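Local coordinates for resiniferatoxin-binding, phosphotriesterase-related protein (Rhodobacter sphaeroides 2.4.1, PDB 3K2G) that binds two zinc ions in a TIM-barrel fold of the phosphotriesterase family and may hydrolyse phosphoric diesters, at residues G112-P115 against V116-R119; C277-D280 against D281-A284; V345-P348 against R349-F352. One frame throughout, in Å; residues are numbered along the deposited sequence.

Contact 1: residues G112-P115 against V116-R119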
loop_
_atom_site.group_PDB
_atom_site.type_symbol
_atom_site.label_atom_id
_atom_site.label_comp_id
_atom_site.label_asym_id
_atom_site.label_seq_id
_atom_site.Cartn_x
_atom_site.Cartn_y
_atom_site.Cartn_z
ATOM N N GLY B 112 -22.019 -13.484 33.575
ATOM C CA GLY B 112 -23.194 -14.341 33.484
ATOM C C GLY B 112 -23.125 -15.799 33.065
ATOM O O GLY B 112 -24.085 -16.312 32.481
ATOM N N ARG B 113 -22.028 -16.489 33.359
ATOM C CA ARG B 113 -21.922 -17.895 32.979
ATOM C C ARG B 113 -22.955 -18.708 33.759
ATOM O O ARG B 113 -23.075 -18.560 34.973
ATOM C CB ARG B 113 -20.513 -18.423 33.266
ATOM C CG ARG B 113 -20.306 -19.877 32.857
ATOM C CD ARG B 113 -18.932 -20.384 33.263
ATOM N NE ARG B 113 -18.714 -20.298 34.705
ATOM C CZ ARG B 113 -17.624 -20.747 35.327
ATOM N NH1 ARG B 113 -16.649 -21.318 34.631
ATOM N NH2 ARG B 113 -17.507 -20.620 36.644
ATOM N N ASP B 114 -23.698 -19.559 33.058
ATOM C CA ASP B 114 -24.724 -20.381 33.693
ATOM C C ASP B 114 -24.856 -21.757 33.040
ATOM O O ASP B 114 -25.514 -21.906 32.011
ATOM C CB ASP B 114 -26.078 -19.672 33.626
ATOM C CG ASP B 114 -27.111 -20.298 34.546
ATOM O OD1 ASP B 114 -27.185 -21.545 34.610
ATOM O OD2 ASP B 114 -27.855 -19.535 35.200
ATOM N N PRO B 115 -24.247 -22.789 33.647
ATOM C CA PRO B 115 -24.312 -24.148 33.100
ATOM C C PRO B 115 -25.724 -24.728 33.013
ATOM O O PRO B 115 -26.004 -25.572 32.163
ATOM C CB PRO B 115 -23.405 -24.944 34.037
ATOM C CG PRO B 115 -23.501 -24.200 35.325
ATOM C CD PRO B 115 -23.449 -22.759 34.883
ATOM N N VAL B 116 -26.610 -24.278 33.892
ATOM C CA VAL B 116 -27.980 -24.774 33.870
ATOM C C VAL B 116 -28.654 -24.357 32.566
ATOM O O VAL B 116 -29.257 -25.178 31.877
ATOM C CB VAL B 116 -28.797 -24.216 35.052
ATOM C CG1 VAL B 116 -30.212 -24.758 34.999
ATOM C CG2 VAL B 116 -28.130 -24.592 36.369
ATOM N N LYS B 117 -28.535 -23.077 32.232
ATOM C CA LYS B 117 -29.126 -22.537 31.014
ATOM C C LYS B 117 -28.529 -23.200 29.778
ATOM O O LYS B 117 -29.256 -23.617 28.876
ATOM C CB LYS B 117 -28.898 -21.026 30.938
ATOM C CG LYS B 117 -29.521 -20.212 32.069
ATOM C CD LYS B 117 -29.345 -18.718 31.785
ATOM C CE LYS B 117 -29.796 -17.831 32.935
ATOM N NZ LYS B 117 -31.267 -17.888 33.165
ATOM N N LEU B 118 -27.201 -23.295 29.743
ATOM C CA LEU B 118 -26.512 -23.916 28.617
ATOM C C LEU B 118 -27.037 -25.325 28.344
ATOM O O LEU B 118 -27.250 -25.703 27.193
ATOM C CB LEU B 118 -24.997 -23.971 28.873
ATOM C CG LEU B 118 -24.239 -22.641 28.947
ATOM C CD1 LEU B 118 -22.742 -22.906 28.968
ATOM C CD2 LEU B 118 -24.603 -21.772 27.746
ATOM N N ARG B 119 -27.248 -26.102 29.403
ATOM C CA ARG B 119 -27.751 -27.461 29.244
ATOM C C ARG B 119 -29.160 -27.486 28.656
ATOM O O ARG B 119 -29.490 -28.350 27.839
ATOM C CB ARG B 119 -27.712 -28.196 30.588
ATOM C CG ARG B 119 -26.325 -28.731 30.933
ATOM C CD ARG B 119 -26.262 -29.339 32.325
ATOM N NE ARG B 119 -25.049 -30.139 32.498
ATOM C CZ ARG B 119 -24.698 -30.749 33.627
ATOM N NH1 ARG B 119 -25.466 -30.652 34.705
ATOM N NH2 ARG B 119 -23.583 -31.469 33.673
#

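Contact 2: residues C277-D280 against D281-A284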
loop_
_atom_site.group_PDB
_atom_site.type_symbol
_atom_site.label_atom_id
_atom_site.label_comp_id
_atom_site.label_asym_id
_atom_site.label_seq_id
_atom_site.Cartn_x
_atom_site.Cartn_y
_atom_site.Cartn_z
ATOM N N CYS B 277 -15.941 -1.076 14.001
ATOM C CA CYS B 277 -15.763 -2.467 13.605
ATOM C C CYS B 277 -15.536 -2.491 12.104
ATOM O O CYS B 277 -16.258 -1.833 11.353
ATOM C CB CYS B 277 -17.009 -3.289 13.928
ATOM S SG CYS B 277 -17.362 -3.382 15.688
ATOM N N PRO B 278 -14.545 -3.267 11.644
ATOM C CA PRO B 278 -14.224 -3.373 10.219
ATOM C C PRO B 278 -15.309 -4.123 9.461
ATOM O O PRO B 278 -16.142 -4.796 10.069
ATOM C CB PRO B 278 -12.901 -4.130 10.228
ATOM C CG PRO B 278 -13.106 -5.092 11.354
ATOM C CD PRO B 278 -13.730 -4.210 12.435
ATOM N N SER B 279 -15.285 -4.011 8.135
ATOM C CA SER B 279 -16.268 -4.675 7.278
ATOM C C SER B 279 -15.871 -6.122 7.021
ATOM O O SER B 279 -14.697 -6.473 7.123
ATOM C CB SER B 279 -16.360 -3.965 5.934
ATOM O OG SER B 279 -15.203 -4.226 5.165
ATOM N N ASP B 280 -16.839 -6.954 6.654
ATOM C CA ASP B 280 -16.532 -8.353 6.382
ATOM C C ASP B 280 -15.600 -8.505 5.185
ATOM O O ASP B 280 -14.838 -9.470 5.105
ATOM C CB ASP B 280 -17.817 -9.153 6.173
ATOM C CG ASP B 280 -18.562 -9.390 7.474
ATOM O OD1 ASP B 280 -17.945 -9.206 8.554
ATOM O OD2 ASP B 280 -19.755 -9.767 7.420
ATOM N N ASP B 281 -15.655 -7.557 4.251
ATOM C CA ASP B 281 -14.768 -7.623 3.096
ATOM C C ASP B 281 -13.325 -7.374 3.539
ATOM O O ASP B 281 -12.409 -8.058 3.085
ATOM C CB ASP B 281 -15.168 -6.600 2.025
ATOM C CG ASP B 281 -16.048 -7.203 0.934
ATOM O OD1 ASP B 281 -16.170 -8.446 0.864
ATOM O OD2 ASP B 281 -16.609 -6.429 0.135
ATOM N N GLU B 282 -13.119 -6.404 4.429
ATOM C CA GLU B 282 -11.773 -6.109 4.915
ATOM C C GLU B 282 -11.215 -7.319 5.659
ATOM O O GLU B 282 -10.041 -7.655 5.526
ATOM C CB GLU B 282 -11.791 -4.899 5.851
ATOM C CG GLU B 282 -12.115 -3.575 5.172
ATOM C CD GLU B 282 -12.263 -2.445 6.171
ATOM O OE1 GLU B 282 -13.147 -2.546 7.045
ATOM O OE2 GLU B 282 -11.498 -1.460 6.091
ATOM N N VAL B 283 -12.066 -7.973 6.441
ATOM C CA VAL B 283 -11.651 -9.148 7.193
ATOM C C VAL B 283 -11.374 -10.316 6.254
ATOM O O VAL B 283 -10.396 -11.043 6.432
ATOM C CB VAL B 283 -12.726 -9.548 8.221
ATOM C CG1 VAL B 283 -12.418 -10.918 8.812
ATOM C CG2 VAL B 283 -12.775 -8.498 9.324
ATOM N N ALA B 284 -12.238 -10.497 5.258
ATOM C CA ALA B 284 -12.053 -11.576 4.294
ATOM C C ALA B 284 -10.678 -11.435 3.650
ATOM O O ALA B 284 -9.944 -12.412 3.525
ATOM C CB ALA B 284 -13.143 -11.530 3.220
#

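Contact 3: residues V345-P348 against R349-F352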
loop_
_atom_site.group_PDB
_atom_site.type_symbol
_atom_site.label_atom_id
_atom_site.label_comp_id
_atom_site.label_asym_id
_atom_site.label_seq_id
_atom_site.Cartn_x
_atom_site.Cartn_y
_atom_site.Cartn_z
ATOM N N VAL B 345 -14.597 -26.594 10.647
ATOM C CA VAL B 345 -14.561 -27.917 11.260
ATOM C C VAL B 345 -13.170 -28.318 11.719
ATOM O O VAL B 345 -12.935 -28.536 12.908
ATOM C CB VAL B 345 -15.073 -29.012 10.279
ATOM C CG1 VAL B 345 -14.984 -30.384 10.938
ATOM C CG2 VAL B 345 -16.508 -28.725 9.861
ATOM N N THR B 346 -12.245 -28.404 10.772
ATOM C CA THR B 346 -10.887 -28.817 11.094
ATOM C C THR B 346 -10.187 -27.914 12.110
ATOM O O THR B 346 -9.634 -28.406 13.093
ATOM C CB THR B 346 -10.017 -28.921 9.822
ATOM O OG1 THR B 346 -10.759 -29.585 8.788
ATOM C CG2 THR B 346 -8.759 -29.738 10.111
ATOM N N ASN B 347 -10.214 -26.601 11.899
ATOM C CA ASN B 347 -9.545 -25.716 12.841
ATOM C C ASN B 347 -10.158 -25.768 14.235
ATOM O O ASN B 347 -9.431 -25.833 15.222
ATOM C CB ASN B 347 -9.498 -24.286 12.306
ATOM C CG ASN B 347 -8.492 -24.132 11.175
ATOM O OD1 ASN B 347 -7.756 -25.069 10.859
ATOM N ND2 ASN B 347 -8.450 -22.953 10.573
ATOM N N PRO B 348 -11.498 -25.727 14.341
ATOM C CA PRO B 348 -12.084 -25.796 15.684
ATOM C C PRO B 348 -11.619 -27.072 16.398
ATOM O O PRO B 348 -11.292 -27.054 17.586
ATOM C CB PRO B 348 -13.577 -25.803 15.397
ATOM C CG PRO B 348 -13.669 -24.843 14.237
ATOM C CD PRO B 348 -12.512 -25.318 13.350
ATOM N N ARG B 349 -11.595 -28.180 15.663
ATOM C CA ARG B 349 -11.145 -29.452 16.227
ATOM C C ARG B 349 -9.680 -29.311 16.654
ATOM O O ARG B 349 -9.284 -29.788 17.721
ATOM C CB ARG B 349 -11.284 -30.576 15.196
ATOM C CG ARG B 349 -11.075 -31.981 15.763
ATOM C CD ARG B 349 -11.221 -33.039 14.688
ATOM N NE ARG B 349 -11.021 -34.390 15.209
ATOM C CZ ARG B 349 -11.016 -35.488 14.457
ATOM N NH1 ARG B 349 -11.200 -35.402 13.146
ATOM N NH2 ARG B 349 -10.823 -36.676 15.015
ATOM N N ARG B 350 -8.882 -28.646 15.819
ATOM C CA ARG B 350 -7.468 -28.434 16.129
ATOM C C ARG B 350 -7.303 -27.702 17.457
ATOM O O ARG B 350 -6.338 -27.923 18.181
ATOM C CB ARG B 350 -6.781 -27.622 15.024
ATOM C CG ARG B 350 -6.544 -28.386 13.731
ATOM C CD ARG B 350 -5.783 -27.532 12.727
ATOM N NE ARG B 350 -5.219 -28.338 11.646
ATOM C CZ ARG B 350 -5.626 -28.296 10.381
ATOM N NH1 ARG B 350 -6.611 -27.483 10.022
ATOM N NH2 ARG B 350 -5.038 -29.068 9.470
ATOM N N VAL B 351 -8.235 -26.810 17.769
ATOM C CA VAL B 351 -8.150 -26.076 19.022
ATOM C C VAL B 351 -8.170 -27.028 20.216
ATOM O O VAL B 351 -7.415 -26.856 21.176
ATOM C CB VAL B 351 -9.328 -25.081 19.175
ATOM C CG1 VAL B 351 -9.291 -24.434 20.562
ATOM C CG2 VAL B 351 -9.252 -24.018 18.080
ATOM N N PHE B 352 -9.028 -28.039 20.130
ATOM C CA PHE B 352 -9.212 -29.007 21.203
ATOM C C PHE B 352 -8.417 -30.299 21.069
ATOM O O PHE B 352 -8.322 -31.064 22.025
ATOM C CB PHE B 352 -10.690 -29.378 21.293
ATOM C CG PHE B 352 -11.585 -28.229 21.637
ATOM C CD1 PHE B 352 -11.774 -27.857 22.965
ATOM C CD2 PHE B 352 -12.267 -27.536 20.640
ATOM C CE1 PHE B 352 -12.629 -26.812 23.300
ATOM C CE2 PHE B 352 -13.127 -26.484 20.962
ATOM C CZ PHE B 352 -13.312 -26.122 22.298
#

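Contact 1: residues G112-P115 against V116-R119
D114 sits at the N-cap of helix 115-125 and meets K117 and V116 of the first turn through its side chain. D114 CB lies 3.8 Å from K117 CG, where the two side chains cross at about a right angle. D114 CG is closer still, 3.5 Å from the same K117 CG. Because CG stands anti to the backbone N (chi1 -166°), the carboxylate swings over the start of the helix, and D114 OD1 accepts from K117 N at 3.1 Å. That donor comes from above the carboxylate plane, 59° out of it, while V116 N adds a weak, strongly bent bond to the same oxygen. D114 OD2 lies alongside the lysine chain, 3.4 Å from K117 CE; K117 NZ stays 4.3 Å from D114 OD2, too far for a salt bridge, though the opposite charges are near.

Behind the cap the ordinary helical ladder starts, with L118 N bonded to D114 O and R119 N to P115 O. P115 and L118 pack on strand 128-131, while the R119 guanidinium reaches V19 and D169. A carboxylate capping the positive end of a helix dipole, with a lysine close by, is probably stabilised in its charged form, and it gives K117 N, and weakly V116 N, an acceptor that the first turn lacks.

Contact 2: residues C277-D280 against D281-A284
S279 and E282 form a capping box at the start of helix 280-292, each side chain serving the other's backbone. The first set of interactions is this reciprocal pair. E282 N gives its hydrogen to S279 OG at 3.1 Å, and S279 N returns a nearly straight bond (174°) to E282 OE1 at 2.8 Å, using the lone pair that faces away from the other carboxylate oxygen. With its CG beside the backbone N (chi1 -68°), the glutamate chain reaches back past S279 OG, which lies 3.2 Å from E282 CG. P278 CB comes within 3.6 Å of E282 OE1.

Backbone bonds carry the helix onward. V283 N meets S279 O at 3.1 Å, and A284 N meets D280 O at 2.8 Å.

Apolar contact is modest: P278 CG touches V283 CG2 at 4.0 Å.

The two aspartates turn their charges elsewhere, D280 to the backbone N of G265 and D281 into a salt bridge with R329 of helix 321-332. E282 of the second subunit packs against E282 here, which places the box at a subunit interface. The E282 carboxylate is steadied by the backbone N-H of S279, and the positive helix start, together with a long, weak ion pair from OE2 to R285 of the second subunit, may offset the neighbouring acid.

Contact 3: residues V345-P348 against R349-F352
N347 OD1 receives R350 NH1 at 2.8 Å, three residues on along helix 337-352. The donor arrives nearly along the C=O axis of the amide, yet the bond is bent at hydrogen (139°), and the amide and guanidinium planes stand 56° apart. Both side chains have further partners: N347 ND2 donates to the carbonyls of L296 and I299, at the start of strand 299-301, and R350 NH2 reaches the carbonyl of E357.

Around this pair run the backbone bonds of the turn. R350 N meets T346 O at 2.8 Å, R349 N meets V345 O at 3.1 Å, and V351 N is shared between N347 O and, weakly, P348 O. The helix is kinked at P348, whose nitrogen has no hydrogen to give to the preceding turn.

Packing follows. T346 and R350 run side by side in the same direction, and T346 CG2 lies over one guanidinium face, offset toward the rim, 3.1 Å from R350 NH1. Farther along, P348 O approaches the edge of the F352 ring, 3.2 Å from F352 CD2. V351 packs on F258 and L300 of the barrel strands, and R349 NE hydrogen-bonds S25 OG.

Two carbonyl-type oxygens, N347 OD1 and E357 O, hold the buried guanidinium of R350 and probably help to offset its charge, with D297 in contact with the same side chain.

Overall arrangement
From the N terminus, the chain first reaches contact 1, where the loop after strand 102-105 turns into helix 115-125. Contact 2 comes much later, as the loop after strand 275-276 enters helix 280-292, and contact 3 lies near the C terminus within helix 337-352. The three are in series: none nests in or crosses another, and each is a local turn of one continuous stretch. Contacts 1 and 2 lie on opposite sides of the chain's centre, about 31 Å apart centre to centre; contact 3 is about 23 Å from each, again between centres. Contact 1 joins its helix to strand 128-131, contact 2 faces helix 321-332 and the second subunit, and contact 3 packs on strands 258-261 and 299-301.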